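Local coordinates for protein-tyrosine-phosphatase PTP1 (Arabidopsis thaliana, PDB 6KRW), which hydrolyses phosphotyrosine in proteins, dephosphorylating the MAP kinase MPK6 and, together with MKP1, restraining salicylic acid and camalexin synthesis in plant defence, at residues Asp119-Glu122 and Met123-Gln126; Ala294-Asp297 and Glu298-Leu302. One frame throughout, in Å; residues are numbered along the deposited sequence.

Contact 1: residues Asp119-Glu122 and Met123-Gln126; sequences DFWE and MVIQ
Four successive i to i+4 backbone bonds, from Met123 N to Asp119 O through Gln126 N to Glu122 O, make residues 119-126 the last two turns of alpha-helix 117-126, one of the helices packed on the central mixed sheet of the tyrosine phosphatase domain. On the buried side Val124 is wedged against two aromatic rings. Its CG2, set anti to the carbonyl carbon, lies over one face of Phe120, 4.1 Å from the ring centroid, in a CH-pi contact, and also reaches Trp121 CE3 at 3.8 Å. A beta-branched residue suits this place because CG1 packs beside the indole while CG2 serves both rings. Phe120 and Val124 go on to touch Ile234 of strand 233-236, and Trp121 lies on Leu182 and Val184 while its NE1 bonds to Tyr150 O. Met123 bends at chi3 (70°), turning CE to within 4.0 Å of Phe120 CD1. On the more exposed side an amide, both donor and acceptor, suits position 126: Gln126 OE1 accepts from Asn79 N and NE2 donates to Pro80 O, while Glu122 OE2 is also hydrogen-bonded to Tyr186 OH. The two side chains pass at an angle, Gln126 NE2 meeting the anti lone pair of Glu122 OE2 at 2.8 Å, with carboxylate and amide planes 84° apart.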
ATOM      1  N   ASP A 119       3.260   1.047  18.013  1.00 28.81           N
ATOM      2  CA  ASP A 119       4.297   0.605  17.038  1.00 28.49           C
ATOM      3  C   ASP A 119       4.040   1.233  15.665  1.00 27.42           C
ATOM      4  O   ASP A 119       4.983   1.753  15.020  1.00 25.08           O
ATOM      5  CB  ASP A 119       4.321  -0.919  16.917  1.00 27.91           C
ATOM      6  CG  ASP A 119       4.802  -1.642  18.170  1.00 35.17           C
ATOM      7  OD1 ASP A 119       5.441  -0.980  19.042  1.00 33.86           O
ATOM      8  OD2 ASP A 119       4.512  -2.852  18.282  1.00 32.78           O
ATOM      9  N   PHE A 120       2.787   1.193  15.223  1.00 25.58           N
ATOM     10  CA  PHE A 120       2.419   1.772  13.913  1.00 26.88           C
ATOM     11  C   PHE A 120       2.740   3.264  13.868  1.00 26.78           C
ATOM     12  O   PHE A 120       3.367   3.731  12.898  1.00 25.11           O
ATOM     13  CB  PHE A 120       0.946   1.509  13.613  1.00 26.68           C
ATOM     14  CG  PHE A 120       0.475   2.157  12.342  1.00 25.36           C
ATOM     15  CD1 PHE A 120       0.638   1.523  11.116  1.00 28.42           C
ATOM     16  CD2 PHE A 120      -0.137   3.408  12.378  1.00 31.25           C
ATOM     17  CE1 PHE A 120       0.212   2.139   9.951  1.00 27.72           C
ATOM     18  CE2 PHE A 120      -0.547   4.020  11.205  1.00 29.48           C
ATOM     19  CZ  PHE A 120      -0.406   3.381   9.995  1.00 27.30           C
ATOM     20  N   TRP A 121       2.262   4.040  14.852  1.00 25.28           N
ATOM     21  CA  TRP A 121       2.505   5.490  14.799  1.00 26.75           C
ATOM     22  C   TRP A 121       3.979   5.808  14.978  1.00 24.29           C
ATOM     23  O   TRP A 121       4.433   6.790  14.368  1.00 27.55           O
ATOM     24  CB  TRP A 121       1.602   6.217  15.797  1.00 29.94           C
ATOM     25  CG  TRP A 121       0.191   6.267  15.307  1.00 28.83           C
ATOM     26  CD1 TRP A 121      -0.901   5.665  15.861  1.00 30.08           C
ATOM     27  CD2 TRP A 121      -0.269   6.960  14.141  1.00 28.62           C
ATOM     28  NE1 TRP A 121      -2.024   5.950  15.123  1.00 29.73           N
ATOM     29  CE2 TRP A 121      -1.667   6.744  14.065  1.00 30.27           C
ATOM     30  CE3 TRP A 121       0.360   7.744  13.163  1.00 31.03           C
ATOM     31  CZ2 TRP A 121      -2.434   7.286  13.034  1.00 30.80           C
ATOM     32  CZ3 TRP A 121      -0.403   8.279  12.145  1.00 31.74           C
ATOM     33  CH2 TRP A 121      -1.778   8.036  12.080  1.00 32.27           C
ATOM     34  N   GLU A 122       4.699   5.002  15.773  1.00 28.90           N
ATOM     35  CA  GLU A 122       6.156   5.205  15.923  1.00 31.10           C
ATOM     36  C   GLU A 122       6.807   5.002  14.551  1.00 26.99           C
ATOM     37  O   GLU A 122       7.675   5.809  14.180  1.00 26.16           O
ATOM     38  CB  GLU A 122       6.713   4.235  16.947  1.00 31.08           C
ATOM     39  CG  GLU A 122       8.178   4.463  17.211  1.00 33.89           C
ATOM     40  CD  GLU A 122       8.519   5.672  18.053  1.00 38.62           C
ATOM     41  OE1 GLU A 122       7.701   6.046  18.880  1.00 45.80           O
ATOM     42  OE2 GLU A 122       9.646   6.198  17.919  1.00 47.25           O
ATOM     43  N   MET A 123       6.363   3.992  13.807  1.00 24.19           N
ATOM     44  CA  MET A 123       6.892   3.755  12.437  1.00 24.34           C
ATOM     45  C   MET A 123       6.587   4.970  11.545  1.00 21.98           C
ATOM     46  O   MET A 123       7.452   5.432  10.797  1.00 22.95           O
ATOM     47  CB  MET A 123       6.271   2.494  11.835  1.00 22.76           C
ATOM     48  CG  MET A 123       6.725   2.247  10.421  1.00 22.77           C
ATOM     49  SD  MET A 123       6.070   0.695   9.738  0.96 21.41           S
ATOM     50  CE  MET A 123       4.323   1.115   9.574  1.00 27.48           C
ATOM     51  N   VAL A 124       5.359   5.497  11.614  1.00 25.42           N
ATOM     52  CA  VAL A 124       4.964   6.674  10.785  1.00 25.95           C
ATOM     53  C   VAL A 124       5.919   7.835  11.074  1.00 23.53           C
ATOM     54  O   VAL A 124       6.381   8.494  10.125  1.00 27.28           O
ATOM     55  CB  VAL A 124       3.507   7.075  11.074  1.00 27.15           C
ATOM     56  CG1 VAL A 124       3.170   8.407  10.438  1.00 31.89           C
ATOM     57  CG2 VAL A 124       2.540   5.994  10.641  1.00 31.51           C
ATOM     58  N   ILE A 125       6.171   8.107  12.349  1.00 28.74           N
ATOM     59  CA  ILE A 125       7.055   9.244  12.720  1.00 27.05           C
ATOM     60  C   ILE A 125       8.487   8.942  12.278  1.00 24.82           C
ATOM     61  O   ILE A 125       9.106   9.810  11.632  1.00 28.68           O
ATOM     62  CB  ILE A 125       6.956   9.522  14.225  1.00 30.46           C
ATOM     63  CG1 ILE A 125       5.535   9.959  14.589  1.00 35.78           C
ATOM     64  CG2 ILE A 125       8.003  10.546  14.644  1.00 33.54           C
ATOM     65  CD1 ILE A 125       5.301  10.063  16.086  1.00 37.75           C
ATOM     66  N   GLN A 126       9.005   7.758  12.614  1.00 27.27           N
ATOM     67  CA  GLN A 126      10.428   7.434  12.344  1.00 24.01           C
ATOM     68  C   GLN A 126      10.705   7.438  10.841  1.00 23.87           C
ATOM     69  O   GLN A 126      11.790   7.874  10.447  1.00 26.66           O
ATOM     70  CB  GLN A 126      10.772   6.078  12.950  1.00 26.09           C
ATOM     71  CG  GLN A 126      10.858   6.090  14.476  1.00 28.50           C
ATOM     72  CD  GLN A 126      11.412   4.800  15.029  1.00 27.16           C
ATOM     73  OE1 GLN A 126      11.783   3.896  14.272  1.00 27.55           O
ATOM     74  NE2 GLN A 126      11.466   4.715  16.350  1.00 30.62           N
TER

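Contact 2: residues Ala294-Asp297 and Glu298-Leu302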
ATOM      1  N   ALA A 294      -7.598  -1.158 -14.016  1.00 21.32           N
ATOM      2  CA  ALA A 294      -7.326   0.172 -13.438  1.00 21.65           C
ATOM      3  C   ALA A 294      -6.210   0.834 -14.242  1.00 20.65           C
ATOM      4  O   ALA A 294      -6.218   2.047 -14.436  1.00 23.69           O
ATOM      5  CB  ALA A 294      -6.990   0.087 -11.970  1.00 22.08           C
ATOM      6  N   ILE A 295      -5.166   0.073 -14.593  1.00 21.35           N
ATOM      7  CA  ILE A 295      -4.036   0.682 -15.340  1.00 20.63           C
ATOM      8  C   ILE A 295      -4.521   1.152 -16.719  1.00 21.04           C
ATOM      9  O   ILE A 295      -4.180   2.269 -17.125  1.00 22.88           O
ATOM     10  CB  ILE A 295      -2.883  -0.332 -15.449  1.00 19.91           C
ATOM     11  CG1 ILE A 295      -2.216  -0.546 -14.090  1.00 21.03           C
ATOM     12  CG2 ILE A 295      -1.871   0.105 -16.496  1.00 21.32           C
ATOM     13  CD1 ILE A 295      -1.389  -1.820 -13.972  1.00 19.78           C
ATOM     14  N   VAL A 296      -5.322   0.345 -17.409  1.00 21.87           N
ATOM     15  CA  VAL A 296      -5.897   0.780 -18.712  1.00 23.57           C
ATOM     16  C   VAL A 296      -6.736   2.040 -18.508  1.00 23.97           C
ATOM     17  O   VAL A 296      -6.560   2.993 -19.299  1.00 25.26           O
ATOM     18  CB  VAL A 296      -6.693  -0.351 -19.377  1.00 23.90           C
ATOM     19  CG1 VAL A 296      -7.587   0.169 -20.494  1.00 28.16           C
ATOM     20  CG2 VAL A 296      -5.755  -1.421 -19.898  1.00 26.37           C
ATOM     21  N   ASP A 297      -7.630   2.040 -17.520  1.00 23.13           N
ATOM     22  CA  ASP A 297      -8.561   3.187 -17.302  1.00 23.73           C
ATOM     23  C   ASP A 297      -7.733   4.440 -17.011  1.00 24.07           C
ATOM     24  O   ASP A 297      -8.060   5.515 -17.543  1.00 28.38           O
ATOM     25  CB  ASP A 297      -9.535   2.895 -16.166  1.00 25.98           C
ATOM     26  CG  ASP A 297     -10.564   1.844 -16.535  1.00 26.57           C
ATOM     27  OD1 ASP A 297     -10.629   1.479 -17.732  1.00 32.54           O
ATOM     28  OD2 ASP A 297     -11.263   1.353 -15.612  1.00 29.31           O
ATOM     29  N   GLU A 298      -6.636   4.280 -16.249  1.00 24.30           N
ATOM     30  CA  GLU A 298      -5.849   5.477 -15.894  1.00 25.32           C
ATOM     31  C   GLU A 298      -5.066   5.960 -17.114  1.00 24.99           C
ATOM     32  O   GLU A 298      -4.950   7.181 -17.316  1.00 28.46           O
ATOM     33  CB  GLU A 298      -4.975   5.242 -14.674  1.00 27.03           C
ATOM     34  CG  GLU A 298      -4.334   6.519 -14.185  1.00 28.18           C
ATOM     35  CD  GLU A 298      -5.303   7.592 -13.735  1.00 30.93           C
ATOM     36  OE1 GLU A 298      -6.463   7.253 -13.512  1.00 33.12           O
ATOM     37  OE2 GLU A 298      -4.867   8.731 -13.586  1.00 30.85           O
ATOM     38  N   LEU A 299      -4.484   5.042 -17.882  1.00 25.42           N
ATOM     39  CA  LEU A 299      -3.758   5.424 -19.120  1.00 24.80           C
ATOM     40  C   LEU A 299      -4.710   6.106 -20.118  1.00 25.99           C
ATOM     41  O   LEU A 299      -4.236   7.008 -20.832  1.00 31.12           O
ATOM     42  CB  LEU A 299      -3.099   4.197 -19.748  1.00 25.76           C
ATOM     43  CG  LEU A 299      -1.885   3.650 -18.994  1.00 23.20           C
ATOM     44  CD1 LEU A 299      -1.430   2.322 -19.569  1.00 25.02           C
ATOM     45  CD2 LEU A 299      -0.740   4.665 -19.002  1.00 25.71           C
ATOM     46  N   GLU A 300      -5.995   5.735 -20.148  1.00 27.65           N
ATOM     47  CA  GLU A 300      -6.984   6.424 -21.017  1.00 27.84           C
ATOM     48  C   GLU A 300      -7.190   7.860 -20.522  1.00 31.05           C
ATOM     49  O   GLU A 300      -7.219   8.764 -21.383  1.00 39.88           O
ATOM     50  CB  GLU A 300      -8.292   5.644 -21.056  1.00 29.00           C
ATOM     51  CG  GLU A 300      -8.212   4.401 -21.889  1.00 32.84           C
ATOM     52  CD  GLU A 300      -9.448   3.516 -21.875  1.00 45.37           C
ATOM     53  OE1 GLU A 300     -10.384   3.756 -21.046  1.00 51.43           O
ATOM     54  OE2 GLU A 300      -9.488   2.594 -22.731  1.00 56.05           O
ATOM     55  N   ASP A 301      -7.270   8.066 -19.206  1.00 29.74           N
ATOM     56  CA  ASP A 301      -7.383   9.434 -18.633  1.00 35.66           C
ATOM     57  C   ASP A 301      -6.134  10.243 -18.976  1.00 34.87           C
ATOM     58  O   ASP A 301      -6.282  11.400 -19.401  1.00 38.33           O
ATOM     59  CB  ASP A 301      -7.544   9.392 -17.121  1.00 40.69           C
ATOM     60  CG  ASP A 301      -8.964   9.160 -16.671  1.00 40.73           C
ATOM     61  OD1 ASP A 301      -9.838   9.016 -17.538  1.00 43.38           O
ATOM     62  OD2 ASP A 301      -9.175   9.126 -15.456  1.00 44.46           O
ATOM     63  N   LEU A 302      -4.949   9.639 -18.826  1.00 36.96           N
ATOM     64  CA  LEU A 302      -3.676  10.391 -18.984  1.00 33.98           C
ATOM     65  C   LEU A 302      -3.506  10.810 -20.449  1.00 38.41           C
ATOM     66  O   LEU A 302      -2.864  11.846 -20.692  1.00 42.19           O
ATOM     67  CB  LEU A 302      -2.499   9.541 -18.495  1.00 35.99           C
ATOM     68  CG  LEU A 302      -2.416   9.361 -16.979  1.00 32.10           C
ATOM     69  CD1 LEU A 302      -1.499   8.199 -16.618  1.00 32.11           C
ATOM     70  CD2 LEU A 302      -1.967  10.650 -16.297  1.00 36.03           C
TER
HETATM   71  O   HOH W   1     -10.762   5.929 -18.072  1.00 43.69           O
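Asp297 O is gripped twice: by Asp301 N at 3.1 Å, the normal alpha-helical bond, and by a water that donates to it at 2.8 Å. The same water donates a longer bond, 3.3 Å, to Asp301 OD1, bridging the carbonyl to the carboxylate one turn on. Aspartate suits position 301 because its short chain keeps the carboxylate near the backbone; its OD2 and the carboxylate of buried Glu298 share salt bridges with Arg217 and Lys221, and Tyr224 OH also bonds Glu298. Asp297 OD1 and Glu300 OE1 are 4.0 Å apart, so two like charges, three residues apart in sequence, come close, their carboxylate planes 33° apart. Their repulsion is probably eased by the salt bridge of Arg21 with Glu300 OE2, while Thr213 OG1 hydrogen-bonds Asp297 OD2. Glu300 extends beyond CG, chi2 175°, and this carries OE2 past Val296 CG1 at 3.8 Å toward that arginine. On the apolar side Ile295 and Leu299 run side by side, pointing the same way, and meet through Ile295 CG2 and Leu299 CD1 at 3.8 Å, branched chains that fill a buried face. Helix 285-303 is thus clasped on several sides: Ile295, Val296 and Leu299 pack on helix 7-24, Ala294, Ile295 and Leu299 on helix 242-259, and Asp297 and Glu298 on helix 214-223.

Both contacts are local, each spanning consecutive turns of one helix, so neither closes a loop; they follow in series without nesting or crossing. From the N terminus, the chain first supplies helix 7-24, which later packs against contact 2. Contact 1 then ends helix 117-126, just before strand 131-134, and its side chains reach strands 163-172, 178-186 and 233-236. Strand 233-236 leads into the loop of Cys237, the phosphocysteine nucleophile, whose side chain lies about 11 Å from that of Phe120. Helix 214-223 comes before that strand and helix 242-259 after it; both pack against contact 2, on helix 285-303 near the C terminus. The centres of contact 1 and contact 2 lie about 33 Å apart, on opposite sides of the chain's centre.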